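Local coordinates for acetyl-CoA acetyltransferase (Mycobacterium smegmatis, PDB 4EGV), which is a monomeric SCP2-thiolase-like protein, probably an acyltransferase, that carries an additional C-terminal domain on a thiolase fold, at residues 451-457 with 504-510; 445-451 with 477-483. All blocks are in the same frame, centred on the assembly; numbering follows the deposited sequence.

Both contacts lie in the additional C-terminal domain, whose sequence family belongs to the OB clan, and their centres are about 10 Å apart. Their segments alternate along the chain: 445-451, then 451-457, with Ala-451 common to both, then 477-483 and 504-510. Contact 1 pairs strands 453-463 and 505-509 inside a five-stranded antiparallel sheet. Contact 2 lays the loop after helix 432-440 beside the start of strand 482-487, which is at one border of that sheet. Phe-483 of contact 2 packs on Ile-506 and Val-508 of contact 1. One connected run, 445-457, thus ties both regions of the domain together, an arrangement consistent with a strongly curved, barrel-like sheet.

Contact 1. Residues 451-457 with 504-510; sequences ADGTGTI and AKIVVTP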
loop_
_atom_site.group_PDB
_atom_site.type_symbol
_atom_site.label_atom_id
_atom_site.label_comp_id
_atom_site.label_asym_id
_atom_site.label_seq_id
_atom_site.Cartn_x
_atom_site.Cartn_y
_atom_site.Cartn_z
ATOM N N ALA A 451 16.167 23.659 -15.383
ATOM C CA ALA A 451 17.477 23.136 -15.775
ATOM C C ALA A 451 17.866 23.399 -17.237
ATOM O O ALA A 451 17.120 23.059 -18.175
ATOM C CB ALA A 451 17.568 21.657 -15.470
ATOM N N ASP A 452 19.058 23.971 -17.404
ATOM C CA ASP A 452 19.594 24.376 -18.694
ATOM C C ASP A 452 21.045 23.893 -18.816
ATOM O O ASP A 452 21.951 24.497 -18.248
ATOM C CB ASP A 452 19.531 25.911 -18.811
ATOM C CG ASP A 452 19.748 26.421 -20.243
ATOM O OD1 ASP A 452 19.937 25.600 -21.176
ATOM O OD2 ASP A 452 19.715 27.657 -20.431
ATOM N N GLY A 453 21.278 22.813 -19.551
ATOM C CA GLY A 453 22.641 22.356 -19.745
ATOM C C GLY A 453 22.742 20.885 -20.047
ATOM O O GLY A 453 21.865 20.308 -20.670
ATOM N N THR A 454 23.835 20.281 -19.608
ATOM C CA THR A 454 24.095 18.887 -19.884
ATOM C C THR A 454 23.961 18.064 -18.593
ATOM O O THR A 454 24.454 18.453 -17.524
ATOM C CB THR A 454 25.480 18.686 -20.592
ATOM O OG1 THR A 454 25.629 17.309 -20.961
ATOM C CG2 THR A 454 26.669 19.118 -19.705
ATOM N N GLY A 455 23.283 16.929 -18.708
ATOM C CA GLY A 455 22.960 16.125 -17.556
ATOM C C GLY A 455 23.014 14.654 -17.833
ATOM O O GLY A 455 23.182 14.231 -18.960
ATOM N N THR A 456 22.873 13.885 -16.763
ATOM C CA THR A 456 22.860 12.414 -16.787
ATOM C C THR A 456 21.458 11.898 -16.410
ATOM O O THR A 456 20.797 12.441 -15.522
ATOM C CB THR A 456 23.969 11.824 -15.813
ATOM O OG1 THR A 456 25.254 12.362 -16.151
ATOM C CG2 THR A 456 24.042 10.264 -15.843
ATOM N N ILE A 457 21.009 10.861 -17.114
ATOM C CA ILE A 457 19.762 10.172 -16.790
ATOM C C ILE A 457 19.922 9.366 -15.482
ATOM O O ILE A 457 20.794 8.506 -15.384
ATOM C CB ILE A 457 19.326 9.277 -17.947
ATOM C CG1 ILE A 457 18.945 10.138 -19.143
ATOM C CG2 ILE A 457 18.169 8.429 -17.533
ATOM C CD1 ILE A 457 18.604 9.372 -20.374
ATOM N N ALA A 504 23.086 7.959 -19.411
ATOM C CA ALA A 504 23.331 8.514 -20.713
ATOM C C ALA A 504 23.292 10.005 -20.683
ATOM O O ALA A 504 22.530 10.570 -19.948
ATOM C CB ALA A 504 22.325 8.018 -21.643
ATOM N N LYS A 505 24.120 10.635 -21.504
ATOM C CA LYS A 505 24.220 12.088 -21.514
ATOM C C LYS A 505 23.128 12.670 -22.388
ATOM O O LYS A 505 22.850 12.179 -23.481
ATOM C CB LYS A 505 25.605 12.521 -22.026
ATOM C CG LYS A 505 26.783 12.323 -21.038
ATOM C CD LYS A 505 26.829 13.471 -19.969
ATOM C CE LYS A 505 28.188 13.613 -19.240
ATOM N NZ LYS A 505 28.735 12.302 -18.811
ATOM N N ILE A 506 22.496 13.710 -21.876
ATOM C CA ILE A 506 21.408 14.392 -22.562
ATOM C C ILE A 506 21.552 15.897 -22.400
ATOM O O ILE A 506 22.230 16.375 -21.482
ATOM C CB ILE A 506 20.008 13.983 -21.995
ATOM C CG1 ILE A 506 20.002 13.962 -20.458
ATOM C CG2 ILE A 506 19.549 12.664 -22.587
ATOM C CD1 ILE A 506 18.810 14.604 -19.864
ATOM N N VAL A 507 20.902 16.644 -23.283
ATOM C CA VAL A 507 20.889 18.102 -23.186
ATOM C C VAL A 507 19.451 18.549 -22.878
ATOM O O VAL A 507 18.528 18.206 -23.598
ATOM C CB VAL A 507 21.598 18.819 -24.449
ATOM C CG1 VAL A 507 20.656 19.071 -25.600
ATOM C CG2 VAL A 507 22.264 20.143 -24.064
ATOM N N VAL A 508 19.273 19.271 -21.778
ATOM C CA VAL A 508 17.960 19.725 -21.321
ATOM C C VAL A 508 17.842 21.238 -21.562
ATOM O O VAL A 508 18.775 21.989 -21.292
ATOM C CB VAL A 508 17.700 19.312 -19.809
ATOM C CG1 VAL A 508 18.843 19.731 -18.901
ATOM C CG2 VAL A 508 16.425 19.873 -19.265
ATOM N N THR A 509 16.698 21.668 -22.101
ATOM C CA THR A 509 16.371 23.102 -22.312
ATOM C C THR A 509 15.176 23.519 -21.459
ATOM O O THR A 509 14.130 22.914 -21.568
ATOM C CB THR A 509 15.971 23.386 -23.788
ATOM O OG1 THR A 509 16.577 22.422 -24.650
ATOM C CG2 THR A 509 16.379 24.820 -24.219
ATOM N N PRO A 510 15.308 24.572 -20.639
ATOM C CA PRO A 510 14.202 24.968 -19.772
ATOM C C PRO A 510 12.916 25.348 -20.535
ATOM O O PRO A 510 12.952 25.617 -21.739
ATOM C CB PRO A 510 14.754 26.199 -19.045
ATOM C CG PRO A 510 15.744 26.757 -19.982
ATOM C CD PRO A 510 16.394 25.559 -20.608
#
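Val-508 fits against the bare backbone around Gly-453, where the facing strand has no side chain to oppose it. Its CG2, anti to the backbone N, points back to Ala-451 O at 3.4 Å, and CG1 rests 3.5 Å from Gly-453 O. The same shape recurs at the next hydrogen-bonded pair: Ile-506 puts CG1 3.5 Å from Gly-455 O, over a second glycine. Phe-483 of strand 482-487 packs on both of these bumps. At one end, Ile-457 crosses Ile-506 at about a right angle, its CD1 4.1 Å from Ile-506 CG2 and also near the methyl of Ala-504. At the other end Asp-452 crosses the ring of Pro-510 obliquely, its CG 3.5 Å from Pro-510 CD; chi1 of -166° swings the carboxylate over that CH2. On the opposite face, with Thr-454, Thr-456 and Val-507, the aliphatic part of Lys-505 passes Thr-454, its CD 4.1 Å from Thr-454 OG1.

Strands 453-457 and 505-509 run antiparallel, with an angle of 132° between their directions. Gly-453 and Val-508 exchange two backbone hydrogen bonds, as do Gly-455 and Ile-506, and Ile-457 N adds a fifth to Ala-504 O. The chemistry is therefore divided: main-chain bonds set the register, the isoleucines and Val-508 make one face oily, and the face with the threonines, Lys-505 and Val-507 is mixed, more polar and more exposed, and is probably the better hydrated one.

Contact 2. Residues 445-451 with 477-483; sequences VAITEKA and LDDGSRF
Val-445 lays its CG1 over one face of the Arg-482 guanidinium, about 3.8 Å from its plane and nearer the border of the group than its middle. With chi1 at 177°, CG1 is anti to the backbone N and reaches out over the arginine, whose chain runs roughly perpendicular to the valine. Arg-482 is extended from CG to NE and finds its polar partners outside the two segments: NE forms a salt bridge with Glu-458, and NH1 binds the carbonyls of Arg-310 and Leu-308. These bonds fix the rotation of the flat group that Val-445 covers.

The backbones meet in a single bridge, Ile-447 with Arg-482, bonded in the parallel pattern. Arg-482 N donates to Ala-446 O over 2.8 Å, in the carbonyl plane, and Thr-448 N to Arg-482 O over 3.0 Å, close to straight on to the oxygen. Beside this bridge the hydroxyls of Ser-481 and Thr-448 lie close together; the hydrogen bond modelled between them is too short to be relied on at this resolution. Ser-481 ends a tight turn, 477-481, in which Leu-477 N binds Ser-481 O and Gly-480 takes a positive phi (85°).

Farther along, the methyl of Ala-451 approaches the Phe-483 ring obliquely, its CB 3.7 Å from Phe-483 CG, while Phe-483 CB lies 3.5 Å from Thr-448 O. Leu-477 CD1 stays at the margin of this apolar patch.

Phe-483 bonds through its backbone to Gly-475 on strand 470-476, so the loop flanks the start of strand 482-487 on the edge away from strand 470-476. Ile-447 touches Leu-308 and Glu-309, in the loop between strand 294-303 and helix 317-330, and Val-445 bonds to Glu-309 through the backbone. The loop, on its way from helix 432-440 to strand 453-463, thus joins the five-stranded sheet to a loop leading off the nine-stranded one.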
loop_
_atom_site.group_PDB
_atom_site.type_symbol
_atom_site.label_atom_id
_atom_site.label_comp_id
_atom_site.label_asym_id
_atom_site.label_seq_id
_atom_site.Cartn_x
_atom_site.Cartn_y
_atom_site.Cartn_z
ATOM N N VAL A 445 18.296 15.873 -1.306
ATOM C CA VAL A 445 18.931 16.121 -2.618
ATOM C C VAL A 445 18.360 17.411 -3.224
ATOM O O VAL A 445 17.163 17.688 -3.090
ATOM C CB VAL A 445 18.741 14.915 -3.584
ATOM C CG1 VAL A 445 19.315 15.185 -4.949
ATOM C CG2 VAL A 445 19.326 13.655 -3.020
ATOM N N ALA A 446 19.230 18.206 -3.847
ATOM C CA ALA A 446 18.866 19.536 -4.341
ATOM C C ALA A 446 18.202 19.456 -5.715
ATOM O O ALA A 446 18.529 18.588 -6.506
ATOM C CB ALA A 446 20.089 20.457 -4.369
ATOM N N ILE A 447 17.250 20.348 -5.972
ATOM C CA ILE A 447 16.480 20.376 -7.225
ATOM C C ILE A 447 16.718 21.724 -7.946
ATOM O O ILE A 447 16.686 22.794 -7.328
ATOM C CB ILE A 447 14.932 20.168 -6.979
ATOM C CG1 ILE A 447 14.665 18.948 -6.088
ATOM C CG2 ILE A 447 14.177 20.028 -8.299
ATOM C CD1 ILE A 447 13.515 19.125 -5.127
ATOM N N THR A 448 16.997 21.658 -9.241
ATOM C CA THR A 448 16.988 22.837 -10.080
ATOM C C THR A 448 15.756 22.712 -10.958
ATOM O O THR A 448 15.731 21.883 -11.873
ATOM C CB THR A 448 18.246 22.917 -10.984
ATOM O OG1 THR A 448 19.407 22.531 -10.236
ATOM C CG2 THR A 448 18.434 24.337 -11.560
ATOM N N GLU A 449 14.728 23.513 -10.675
ATOM C CA GLU A 449 13.473 23.431 -11.432
ATOM C C GLU A 449 13.679 23.766 -12.917
ATOM O O GLU A 449 13.252 22.999 -13.774
ATOM C CB GLU A 449 12.342 24.251 -10.773
ATOM C CG GLU A 449 11.989 23.786 -9.346
ATOM C CD GLU A 449 10.680 24.384 -8.787
ATOM O OE1 GLU A 449 10.611 25.600 -8.508
ATOM O OE2 GLU A 449 9.713 23.635 -8.594
ATOM N N LYS A 450 14.372 24.873 -13.207
ATOM C CA LYS A 450 14.594 25.330 -14.584
ATOM C C LYS A 450 15.965 24.939 -15.128
ATOM O O LYS A 450 16.811 25.779 -15.326
ATOM C CB LYS A 450 14.437 26.847 -14.664
ATOM C CG LYS A 450 13.077 27.372 -14.239
ATOM C CD LYS A 450 12.960 28.838 -14.626
ATOM C CE LYS A 450 11.506 29.315 -14.611
ATOM N NZ LYS A 450 11.214 30.000 -13.336
ATOM N N ALA A 451 16.167 23.659 -15.383
ATOM C CA ALA A 451 17.477 23.136 -15.775
ATOM C C ALA A 451 17.866 23.399 -17.237
ATOM O O ALA A 451 17.120 23.059 -18.175
ATOM C CB ALA A 451 17.568 21.657 -15.470
ATOM N N LEU A 477 22.563 16.941 -12.816
ATOM C CA LEU A 477 23.542 17.742 -13.529
ATOM C C LEU A 477 24.990 17.490 -13.099
ATOM O O LEU A 477 25.297 16.524 -12.429
ATOM C CB LEU A 477 23.222 19.202 -13.396
ATOM C CG LEU A 477 21.959 19.587 -14.096
ATOM C CD1 LEU A 477 21.549 20.872 -13.558
ATOM C CD2 LEU A 477 22.224 19.694 -15.531
ATOM N N ASP A 478 25.873 18.391 -13.494
ATOM C CA ASP A 478 27.231 18.383 -13.028
ATOM C C ASP A 478 27.220 18.846 -11.578
ATOM O O ASP A 478 27.798 18.235 -10.721
ATOM C CB ASP A 478 28.055 19.317 -13.886
ATOM C CG ASP A 478 28.188 18.843 -15.312
ATOM O OD1 ASP A 478 28.227 17.637 -15.533
ATOM O OD2 ASP A 478 28.276 19.682 -16.219
ATOM N N ASP A 479 26.532 19.936 -11.323
ATOM C CA ASP A 479 26.240 20.423 -9.975
ATOM C C ASP A 479 25.741 19.319 -8.988
ATOM O O ASP A 479 25.828 19.474 -7.780
ATOM C CB ASP A 479 25.155 21.505 -10.208
ATOM C CG ASP A 479 25.047 22.570 -9.103
ATOM O OD1 ASP A 479 25.887 22.703 -8.186
ATOM O OD2 ASP A 479 24.066 23.328 -9.190
ATOM N N GLY A 480 25.188 18.228 -9.521
ATOM C CA GLY A 480 24.616 17.145 -8.715
ATOM C C GLY A 480 23.169 17.323 -8.258
ATOM O O GLY A 480 22.630 16.461 -7.566
ATOM N N SER A 481 22.543 18.439 -8.631
ATOM C CA SER A 481 21.125 18.646 -8.333
ATOM C C SER A 481 20.223 17.948 -9.381
ATOM O O SER A 481 20.611 17.844 -10.519
ATOM C CB SER A 481 20.820 20.139 -8.249
ATOM O OG SER A 481 21.052 20.758 -9.488
ATOM N N ARG A 482 19.035 17.467 -8.990
ATOM C CA ARG A 482 18.098 16.781 -9.911
ATOM C C ARG A 482 17.155 17.725 -10.666
ATOM O O ARG A 482 16.918 18.874 -10.266
ATOM C CB ARG A 482 17.250 15.753 -9.163
ATOM C CG ARG A 482 17.937 14.426 -8.862
ATOM C CD ARG A 482 17.044 13.589 -7.976
ATOM N NE ARG A 482 17.692 12.376 -7.517
ATOM C CZ ARG A 482 17.426 11.740 -6.369
ATOM N NH1 ARG A 482 16.534 12.185 -5.500
ATOM N NH2 ARG A 482 18.072 10.630 -6.081
ATOM N N PHE A 483 16.615 17.210 -11.760
ATOM C CA PHE A 483 15.581 17.892 -12.533
ATOM C C PHE A 483 14.691 16.853 -13.213
ATOM O O PHE A 483 15.023 15.668 -13.286
ATOM C CB PHE A 483 16.194 18.829 -13.597
ATOM C CG PHE A 483 16.995 18.105 -14.657
ATOM C CD1 PHE A 483 16.398 17.698 -15.845
ATOM C CD2 PHE A 483 18.348 17.810 -14.452
ATOM C CE1 PHE A 483 17.145 17.007 -16.812
ATOM C CE2 PHE A 483 19.102 17.129 -15.397
ATOM C CZ PHE A 483 18.519 16.727 -16.578
#